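Glycosyl hydrolase, family 38 (PDB 5KBP) probably hydrolyses alpha-mannosidic linkages in carbohydrates, as a metal-dependent alpha-mannosidase of glycoside hydrolase family 38. Local coordinates at residues H687-I692 and N736-L741; Q716-V721 and G727-N732. All coordinates share one frame; numbering follows the deposited sequence.

Interaction 1 of 2, residues H687-I692 and N736-L741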
# COMPACT_ATOMS: atom_id res chain seq x y z
N HIS A 687 5.10 -40.02 -4.91
CA HIS A 687 6.12 -39.03 -4.60
C HIS A 687 5.72 -38.32 -3.31
O HIS A 687 4.60 -38.47 -2.82
CB HIS A 687 6.32 -38.03 -5.75
CG HIS A 687 5.16 -37.12 -5.96
ND1 HIS A 687 4.11 -37.43 -6.80
CD2 HIS A 687 4.88 -35.89 -5.45
CE1 HIS A 687 3.23 -36.44 -6.79
NE2 HIS A 687 3.68 -35.50 -5.99
N GLU A 688 6.65 -37.54 -2.77
CA GLU A 688 6.42 -36.83 -1.52
C GLU A 688 6.64 -35.33 -1.72
O GLU A 688 7.42 -34.91 -2.57
CB GLU A 688 7.34 -37.34 -0.41
CG GLU A 688 7.05 -38.78 0.00
CD GLU A 688 7.91 -39.23 1.17
OE1 GLU A 688 8.74 -38.43 1.64
OE2 GLU A 688 7.75 -40.39 1.61
N ALA A 689 5.92 -34.54 -0.93
CA ALA A 689 6.00 -33.09 -1.02
C ALA A 689 5.76 -32.49 0.36
O ALA A 689 5.01 -33.04 1.17
CB ALA A 689 5.00 -32.53 -2.02
N ASP A 690 6.41 -31.36 0.61
CA ASP A 690 6.23 -30.65 1.87
C ASP A 690 4.87 -29.96 1.88
O ASP A 690 4.55 -29.18 0.98
CB ASP A 690 7.34 -29.63 2.07
CG ASP A 690 7.35 -29.05 3.47
OD1 ASP A 690 7.07 -29.80 4.43
OD2 ASP A 690 7.62 -27.84 3.62
N SER A 691 4.07 -30.25 2.91
CA SER A 691 2.77 -29.60 3.06
C SER A 691 2.71 -28.84 4.38
O SER A 691 3.69 -28.18 4.77
CB SER A 691 1.65 -30.64 2.99
OG SER A 691 0.38 -30.00 2.91
N ILE A 692 1.59 -28.92 5.08
CA ILE A 692 1.38 -28.21 6.33
C ILE A 692 1.59 -29.19 7.47
O ILE A 692 0.73 -30.04 7.73
CB ILE A 692 -0.01 -27.56 6.39
CG1 ILE A 692 -0.21 -26.65 5.18
CG2 ILE A 692 -0.19 -26.80 7.69
CD1 ILE A 692 0.87 -25.61 5.02
N ASN A 736 5.85 -22.58 -5.50
CA ASN A 736 4.92 -23.48 -4.83
C ASN A 736 4.14 -24.38 -5.77
O ASN A 736 3.34 -25.20 -5.29
CB ASN A 736 3.95 -22.66 -3.97
CG ASN A 736 4.66 -21.82 -2.93
OD1 ASN A 736 4.52 -20.60 -2.90
ND2 ASN A 736 5.43 -22.47 -2.07
N GLU A 737 4.33 -24.28 -7.08
CA GLU A 737 3.69 -25.18 -8.04
C GLU A 737 4.73 -26.13 -8.61
O GLU A 737 5.80 -25.69 -9.06
CB GLU A 737 3.01 -24.41 -9.17
CG GLU A 737 2.15 -25.30 -10.06
CD GLU A 737 1.70 -24.61 -11.32
OE1 GLU A 737 2.38 -24.75 -12.36
OE2 GLU A 737 0.67 -23.91 -11.28
N TYR A 738 4.41 -27.42 -8.61
CA TYR A 738 5.28 -28.43 -9.19
C TYR A 738 4.43 -29.49 -9.87
O TYR A 738 3.20 -29.53 -9.71
CB TYR A 738 6.17 -29.09 -8.12
CG TYR A 738 5.45 -30.11 -7.27
CD1 TYR A 738 4.71 -29.71 -6.16
CD2 TYR A 738 5.52 -31.46 -7.56
CE1 TYR A 738 4.05 -30.64 -5.38
CE2 TYR A 738 4.86 -32.40 -6.78
CZ TYR A 738 4.13 -31.98 -5.69
OH TYR A 738 3.47 -32.90 -4.91
N GLU A 739 5.09 -30.35 -10.64
CA GLU A 739 4.44 -31.48 -11.28
C GLU A 739 5.47 -32.58 -11.48
O GLU A 739 6.58 -32.31 -11.95
CB GLU A 739 3.81 -31.09 -12.62
CG GLU A 739 3.19 -32.27 -13.36
CD GLU A 739 2.47 -31.84 -14.63
OE1 GLU A 739 1.55 -32.57 -15.06
OE2 GLU A 739 2.82 -30.79 -15.19
N VAL A 740 5.11 -33.81 -11.12
CA VAL A 740 5.96 -34.97 -11.32
C VAL A 740 5.51 -35.63 -12.62
O VAL A 740 4.42 -36.20 -12.70
CB VAL A 740 5.87 -35.95 -10.14
CG1 VAL A 740 6.84 -37.11 -10.34
CG2 VAL A 740 6.16 -35.22 -8.84
N LEU A 741 6.36 -35.55 -13.64
CA LEU A 741 5.99 -36.05 -14.96
C LEU A 741 6.03 -37.58 -14.98
O LEU A 741 6.48 -38.24 -14.04
CB LEU A 741 6.92 -35.46 -16.03
CG LEU A 741 6.46 -34.17 -16.72
CD1 LEU A 741 5.96 -33.13 -15.72
CD2 LEU A 741 7.57 -33.60 -17.57
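His687 and Tyr738 meet because both place CG between the backbone N and the carbonyl carbon, with chi1 68° and 77°. The two side chains reach toward each other from the two sheets, across the interior of a beta sandwich. Strand 687-690 lies in one sheet and strand 737-740 in the other. The strands run antiparallel, and their axes come no closer than 9.5 Å. At this spacing side chains, not backbones, make the contact.

His687 NE2 and Tyr738 OH are hydrogen-bonded at 2.8 Å. The bond is bent, and either atom could be the donor. The hydroxyl sits at the edge of the imidazole, in its plane. The imidazole nitrogen in turn lies in the plane of the phenol ring, at its edge. The two planes are nearly perpendicular. The imidazole is held at both nitrogens, since ND1 is hydrogen-bonded to OD1 of Asn700. This pair of bonds should fix the rotation of the ring. Tyr738 OH has a second partner in NH2 of Arg698, on the neighbouring strand 695-699. The buried hydroxyl is thus held by two side chains, His687 and Arg698.

Apolar contacts flank the polar pair. Ala689 CB packs obliquely on the Tyr738 ring, 3.8 Å from CZ, and lies 3.3 Å from Tyr738 OH. Val740 lies over the imidazole, its CG2 methyl turned to one face. That CH-pi contact is almost centred: Val740 CG2 stands 3.5 Å from the centroid of the His687 ring, 6° off its normal.

Interaction 2 of 2, residues Q716-V721 and G727-N732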
# COMPACT_ATOMS: atom_id res chain seq x y z
N GLN A 716 5.29 -26.82 -0.41
CA GLN A 716 5.79 -25.78 0.47
C GLN A 716 7.28 -25.57 0.25
O GLN A 716 7.69 -24.73 -0.56
CB GLN A 716 5.51 -26.13 1.94
CG GLN A 716 4.11 -25.76 2.41
CD GLN A 716 4.01 -24.31 2.86
OE1 GLN A 716 4.83 -23.83 3.63
NE2 GLN A 716 2.99 -23.61 2.36
N ALA A 717 8.11 -26.36 0.94
CA ALA A 717 9.55 -26.16 0.92
C ALA A 717 10.28 -27.10 -0.04
O ALA A 717 11.37 -26.75 -0.50
CB ALA A 717 10.14 -26.33 2.32
N PHE A 718 9.72 -28.26 -0.36
CA PHE A 718 10.45 -29.23 -1.17
C PHE A 718 9.48 -30.23 -1.80
O PHE A 718 8.29 -30.27 -1.47
CB PHE A 718 11.50 -29.96 -0.33
CG PHE A 718 10.94 -30.65 0.88
CD1 PHE A 718 10.39 -31.92 0.78
CD2 PHE A 718 10.97 -30.04 2.12
CE1 PHE A 718 9.87 -32.56 1.89
CE2 PHE A 718 10.45 -30.68 3.24
CZ PHE A 718 9.90 -31.94 3.12
N VAL A 719 10.03 -31.03 -2.70
CA VAL A 719 9.35 -32.18 -3.30
C VAL A 719 10.41 -33.26 -3.54
O VAL A 719 11.55 -32.95 -3.91
CB VAL A 719 8.62 -31.80 -4.61
CG1 VAL A 719 9.58 -31.14 -5.59
CG2 VAL A 719 7.98 -33.02 -5.23
N ASN A 720 10.04 -34.52 -3.31
CA ASN A 720 10.99 -35.61 -3.34
C ASN A 720 10.47 -36.77 -4.17
O ASN A 720 9.26 -37.05 -4.20
CB ASN A 720 11.30 -36.10 -1.91
CG ASN A 720 12.19 -37.32 -1.89
OD1 ASN A 720 11.71 -38.46 -1.88
ND2 ASN A 720 13.50 -37.10 -1.88
N VAL A 721 11.39 -37.45 -4.86
CA VAL A 721 11.12 -38.68 -5.59
C VAL A 721 12.22 -39.67 -5.25
O VAL A 721 13.40 -39.35 -5.39
CB VAL A 721 11.05 -38.44 -7.11
CG1 VAL A 721 11.13 -39.76 -7.86
CG2 VAL A 721 9.78 -37.69 -7.48
N GLY A 727 17.32 -41.30 -4.28
CA GLY A 727 16.27 -40.30 -4.22
C GLY A 727 16.81 -38.92 -4.53
O GLY A 727 18.00 -38.64 -4.37
N VAL A 728 15.90 -38.06 -4.99
CA VAL A 728 16.21 -36.68 -5.34
C VAL A 728 15.23 -35.77 -4.61
O VAL A 728 14.02 -36.00 -4.66
CB VAL A 728 16.15 -36.44 -6.86
CG1 VAL A 728 16.46 -34.99 -7.18
CG2 VAL A 728 17.10 -37.37 -7.59
N THR A 729 15.75 -34.74 -3.95
CA THR A 729 14.94 -33.73 -3.29
C THR A 729 15.21 -32.38 -3.93
O THR A 729 16.37 -31.99 -4.12
CB THR A 729 15.24 -33.66 -1.78
OG1 THR A 729 14.92 -34.92 -1.17
CG2 THR A 729 14.40 -32.57 -1.13
N ILE A 730 14.14 -31.66 -4.27
CA ILE A 730 14.22 -30.33 -4.87
C ILE A 730 13.53 -29.36 -3.92
O ILE A 730 12.31 -29.46 -3.70
CB ILE A 730 13.57 -30.29 -6.26
CG1 ILE A 730 14.20 -31.34 -7.18
CG2 ILE A 730 13.69 -28.90 -6.86
CD1 ILE A 730 15.67 -31.13 -7.43
N PHE A 731 14.29 -28.42 -3.37
CA PHE A 731 13.73 -27.40 -2.49
C PHE A 731 13.71 -26.05 -3.19
O PHE A 731 14.39 -25.84 -4.20
CB PHE A 731 14.52 -27.32 -1.17
CG PHE A 731 15.99 -27.11 -1.34
CD1 PHE A 731 16.85 -28.19 -1.45
CD2 PHE A 731 16.53 -25.83 -1.34
CE1 PHE A 731 18.22 -28.00 -1.59
CE2 PHE A 731 17.89 -25.63 -1.48
CZ PHE A 731 18.74 -26.72 -1.60
N ASN A 732 12.92 -25.14 -2.64
CA ASN A 732 12.64 -23.87 -3.31
C ASN A 732 12.26 -22.82 -2.26
O ASN A 732 12.07 -23.13 -1.09
CB ASN A 732 11.52 -24.02 -4.34
CG ASN A 732 10.16 -24.25 -3.70
OD1 ASN A 732 9.42 -23.31 -3.45
ND2 ASN A 732 9.84 -25.51 -3.42
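Val719 and Ile730 form a hydrogen-bonded pair in the antiparallel beta hairpin of strands 718-722 and 727-732. Ile730 N to Val719 O measures 2.9 Å and is nearly straight, at 174°. The return bond, Val719 N to Ile730 O, is also 2.9 Å but more bent. Val721 and Val728 form a second hydrogen-bonded pair, with two N-H...O bonds, nearer the turn. At the other end Asn732 N reaches Ala717 O at 3.1 Å.

The side chains of Val719 and Ile730 lie side by side, with Val719 CG1 4.1 Å from Ile730 CB. Phe718, Asn720, Thr729 and Phe731 point to the other face. CB atoms of Phe718 and Phe731 touch at 4.1 Å in a non-hydrogen-bonded pair. With Asn720 CG anti to the backbone N (chi1 175°), ND2 swings across the strand pair. Asn720 ND2 donates to Thr729 OG1 at 2.7 Å, and that oxygen sits 16° out of the amide plane of Asn720.

Val719, Val721 and Ile730 all pack on Ile746 of strand 745-753, in the facing sheet. Helix 789-799 covers the Phe718 face, and its Tyr793 stacks on the Phe718 ring. Asn720 OD1 is hydrogen-bonded to His722 ND1, Asn720 ND2 also to His783 NE2, and Thr729 OG1 to Thr792 OG1.

Both interactions lie in the glycosyl hydrolase family 38 C-terminal domain, residues 530-756, with centres about 7 Å apart. Along the sequence, 687-692 comes first, then 716-721, 727-732 and 736-741, so interaction 2 falls between the two halves of interaction 1. Strands 686-690, 718-722 and 727-732 are consecutive neighbours in one antiparallel sheet. Strand 737-740 follows 727-732 in the chain but belongs to the facing sheet. The two contacts meet directly: Glu688 O lies 2.7 Å from Asn720 N, a probable hydrogen bond. Interaction 2 and the 686-690 pairing keep three strands together, and interaction 1 joins that layer to the facing sheet, away from the calcium-binding residues Phe253 and Tyr256.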